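Local coordinates for protein pseudouridine synthase (Pyrococcus abyssi, PDB 2AUS) that probably isomerises uridine to pseudouridine in RNA, as a Cbf5-type enzyme of the TruB family that carries a PUA domain, at residues Q101-A106 and S205-E210. Sequence-based numbering, arbitrary orientation.
Sequences QALLPA and SGPFKE
Ser205 comes no closer to Leu103 than 4.5 Å, from OG to CG, and opens a tight hairpin that illustrates how one turn can be packed against another without a hydrogen bond between them. The type II' turn from Ser205 to Phe208 is closed by a pair of backbone hydrogen bonds, one each way, between these two residues, and it faces the type I turn from Leu103 to Ala106. At Gly206 the fit is tight: Ala106 CB presses on the bare CA at 3.4 Å, shorter than usual for two carbons. Gly206, at a positive phi of 59°, brings no side chain to this point, which lets Ala106 come up against its backbone. Pro207 follows with its ring carbon CD, 4.1 Å from Leu103 CD1. The other methyl of the same leucine, CD2, reaches Phe208 CE1 at 3.8 Å, coming obliquely to the ring; the fork thus rests on two different residues. With chi1 at -59°, Phe208 CG stands anti to the carbonyl carbon and beside the backbone N, and the ring reaches Leu103 although the CB bond does not aim at it. Ser205 O lies in plane at the ring's edge. The buried contact ties the loop entering strand 108-116 to the hairpin between strands 195-205 and 208-209, at the rim of their antiparallel sheet, with Gly206 also hydrogen-bonded through its backbone to Gly107, while Phe208 reaches across to strands 88-93 and 47-53 of the neighbouring mixed sheet.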
ATOM      1  N   GLN A 101      13.021  21.654  14.897  1.00 45.74           N
ATOM      2  CA  GLN A 101      14.208  21.547  15.739  1.00 48.28           C
ATOM      3  C   GLN A 101      13.791  21.816  17.191  1.00 47.03           C
ATOM      4  O   GLN A 101      14.404  21.322  18.135  1.00 45.79           O
ATOM      5  CB  GLN A 101      15.261  22.585  15.317  1.00 50.91           C
ATOM      6  CG  GLN A 101      16.564  22.524  16.124  1.00 56.48           C
ATOM      7  CD  GLN A 101      17.371  23.820  16.057  1.00 59.09           C
ATOM      8  OE1 GLN A 101      17.485  24.442  15.000  1.00 61.02           O
ATOM      9  NE2 GLN A 101      17.950  24.219  17.188  1.00 57.95           N
ATOM     10  N   ALA A 102      12.742  22.610  17.363  1.00 46.22           N
ATOM     11  CA  ALA A 102      12.263  22.939  18.701  1.00 47.58           C
ATOM     12  C   ALA A 102      11.630  21.726  19.368  1.00 46.76           C
ATOM     13  O   ALA A 102      11.358  21.741  20.566  1.00 47.16           O
ATOM     14  CB  ALA A 102      11.250  24.083  18.631  1.00 45.99           C
ATOM     15  N   LEU A 103      11.411  20.673  18.588  1.00 46.51           N
ATOM     16  CA  LEU A 103      10.793  19.453  19.092  1.00 48.08           C
ATOM     17  C   LEU A 103      11.768  18.355  19.481  1.00 49.01           C
ATOM     18  O   LEU A 103      11.362  17.353  20.061  1.00 48.80           O
ATOM     19  CB  LEU A 103       9.815  18.902  18.051  1.00 48.39           C
ATOM     20  CG  LEU A 103       8.341  19.310  18.113  1.00 48.84           C
ATOM     21  CD1 LEU A 103       8.165  20.666  18.750  1.00 48.30           C
ATOM     22  CD2 LEU A 103       7.784  19.286  16.706  1.00 48.94           C
ATOM     23  N   LEU A 104      13.044  18.532  19.157  1.00 49.91           N
ATOM     24  CA  LEU A 104      14.049  17.524  19.484  1.00 51.61           C
ATOM     25  C   LEU A 104      14.079  17.146  20.961  1.00 50.75           C
ATOM     26  O   LEU A 104      14.221  15.976  21.299  1.00 51.05           O
ATOM     27  CB  LEU A 104      15.441  17.991  19.044  1.00 52.57           C
ATOM     28  CG  LEU A 104      15.722  17.853  17.548  1.00 54.98           C
ATOM     29  CD1 LEU A 104      17.112  18.388  17.219  1.00 56.95           C
ATOM     30  CD2 LEU A 104      15.613  16.388  17.154  1.00 54.04           C
ATOM     31  N   PRO A 105      13.954  18.131  21.859  1.00 50.15           N
ATOM     32  CA  PRO A 105      13.971  17.841  23.294  1.00 50.26           C
ATOM     33  C   PRO A 105      12.577  17.619  23.878  1.00 50.25           C
ATOM     34  O   PRO A 105      12.434  17.366  25.074  1.00 51.20           O
ATOM     35  CB  PRO A 105      14.620  19.084  23.872  1.00 51.34           C
ATOM     36  CG  PRO A 105      13.983  20.155  23.032  1.00 51.42           C
ATOM     37  CD  PRO A 105      14.086  19.581  21.624  1.00 49.61           C
ATOM     38  N   ALA A 106      11.550  17.726  23.042  1.00 49.08           N
ATOM     39  CA  ALA A 106      10.178  17.551  23.508  1.00 47.30           C
ATOM     40  C   ALA A 106       9.918  16.135  24.008  1.00 46.62           C
ATOM     41  O   ALA A 106      10.471  15.164  23.484  1.00 45.11           O
ATOM     42  CB  ALA A 106       9.202  17.899  22.391  1.00 47.54           C
ATOM     43  N   SER A 205       3.681  14.545  21.011  1.00 42.36           N
ATOM     44  CA  SER A 205       5.054  14.957  20.763  1.00 43.34           C
ATOM     45  C   SER A 205       5.122  16.429  21.105  1.00 41.92           C
ATOM     46  O   SER A 205       4.652  17.281  20.341  1.00 42.60           O
ATOM     47  CB  SER A 205       5.455  14.757  19.308  1.00 43.77           C
ATOM     48  OG  SER A 205       6.771  15.251  19.125  1.00 48.24           O
ATOM     49  N   GLY A 206       5.694  16.728  22.265  1.00 42.68           N
ATOM     50  CA  GLY A 206       5.787  18.108  22.693  1.00 42.45           C
ATOM     51  C   GLY A 206       4.387  18.683  22.774  1.00 43.04           C
ATOM     52  O   GLY A 206       3.510  18.094  23.407  1.00 43.08           O
ATOM     53  N   PRO A 207       4.131  19.819  22.119  1.00 42.25           N
ATOM     54  CA  PRO A 207       2.792  20.412  22.173  1.00 41.85           C
ATOM     55  C   PRO A 207       1.756  19.783  21.234  1.00 42.03           C
ATOM     56  O   PRO A 207       0.581  20.167  21.250  1.00 42.23           O
ATOM     57  CB  PRO A 207       3.060  21.878  21.854  1.00 41.90           C
ATOM     58  CG  PRO A 207       4.202  21.792  20.872  1.00 43.48           C
ATOM     59  CD  PRO A 207       5.095  20.722  21.463  1.00 41.38           C
ATOM     60  N   PHE A 208       2.178  18.823  20.416  1.00 39.89           N
ATOM     61  CA  PHE A 208       1.243  18.178  19.499  1.00 39.72           C
ATOM     62  C   PHE A 208       0.625  16.922  20.094  1.00 40.38           C
ATOM     63  O   PHE A 208       1.325  16.001  20.511  1.00 41.29           O
ATOM     64  CB  PHE A 208       1.935  17.854  18.172  1.00 36.84           C
ATOM     65  CG  PHE A 208       2.485  19.064  17.482  1.00 37.73           C
ATOM     66  CD1 PHE A 208       3.757  19.539  17.787  1.00 35.82           C
ATOM     67  CD2 PHE A 208       1.707  19.766  16.567  1.00 36.49           C
ATOM     68  CE1 PHE A 208       4.244  20.702  17.191  1.00 39.18           C
ATOM     69  CE2 PHE A 208       2.180  20.929  15.966  1.00 39.84           C
ATOM     70  CZ  PHE A 208       3.455  21.401  16.278  1.00 38.62           C
ATOM     71  N   LYS A 209      -0.701  16.891  20.128  1.00 41.47           N
ATOM     72  CA  LYS A 209      -1.412  15.756  20.685  1.00 43.19           C
ATOM     73  C   LYS A 209      -2.693  15.474  19.912  1.00 43.68           C
ATOM     74  O   LYS A 209      -3.064  16.222  19.000  1.00 42.71           O
ATOM     75  CB  LYS A 209      -1.744  16.026  22.152  1.00 44.45           C
ATOM     76  CG  LYS A 209      -2.649  17.220  22.358  1.00 48.47           C
ATOM     77  CD  LYS A 209      -3.040  17.396  23.823  1.00 52.91           C
ATOM     78  CE  LYS A 209      -1.841  17.743  24.692  1.00 55.04           C
ATOM     79  NZ  LYS A 209      -2.236  18.059  26.102  1.00 60.44           N
ATOM     80  N   GLU A 210      -3.360  14.386  20.280  1.00 44.98           N
ATOM     81  CA  GLU A 210      -4.607  13.989  19.639  1.00 46.30           C
ATOM     82  C   GLU A 210      -5.754  14.877  20.086  1.00 46.30           C
ATOM     83  O   GLU A 210      -6.467  14.567  21.042  1.00 47.20           O
ATOM     84  CB  GLU A 210      -4.935  12.533  19.968  1.00 46.96           C
ATOM     85  CG  GLU A 210      -4.027  11.528  19.293  1.00 48.82           C
ATOM     86  CD  GLU A 210      -4.493  10.107  19.521  1.00 48.90           C
ATOM     87  OE1 GLU A 210      -4.329   9.596  20.648  1.00 52.37           O
ATOM     88  OE2 GLU A 210      -5.032   9.504  18.577  1.00 51.71           O
TER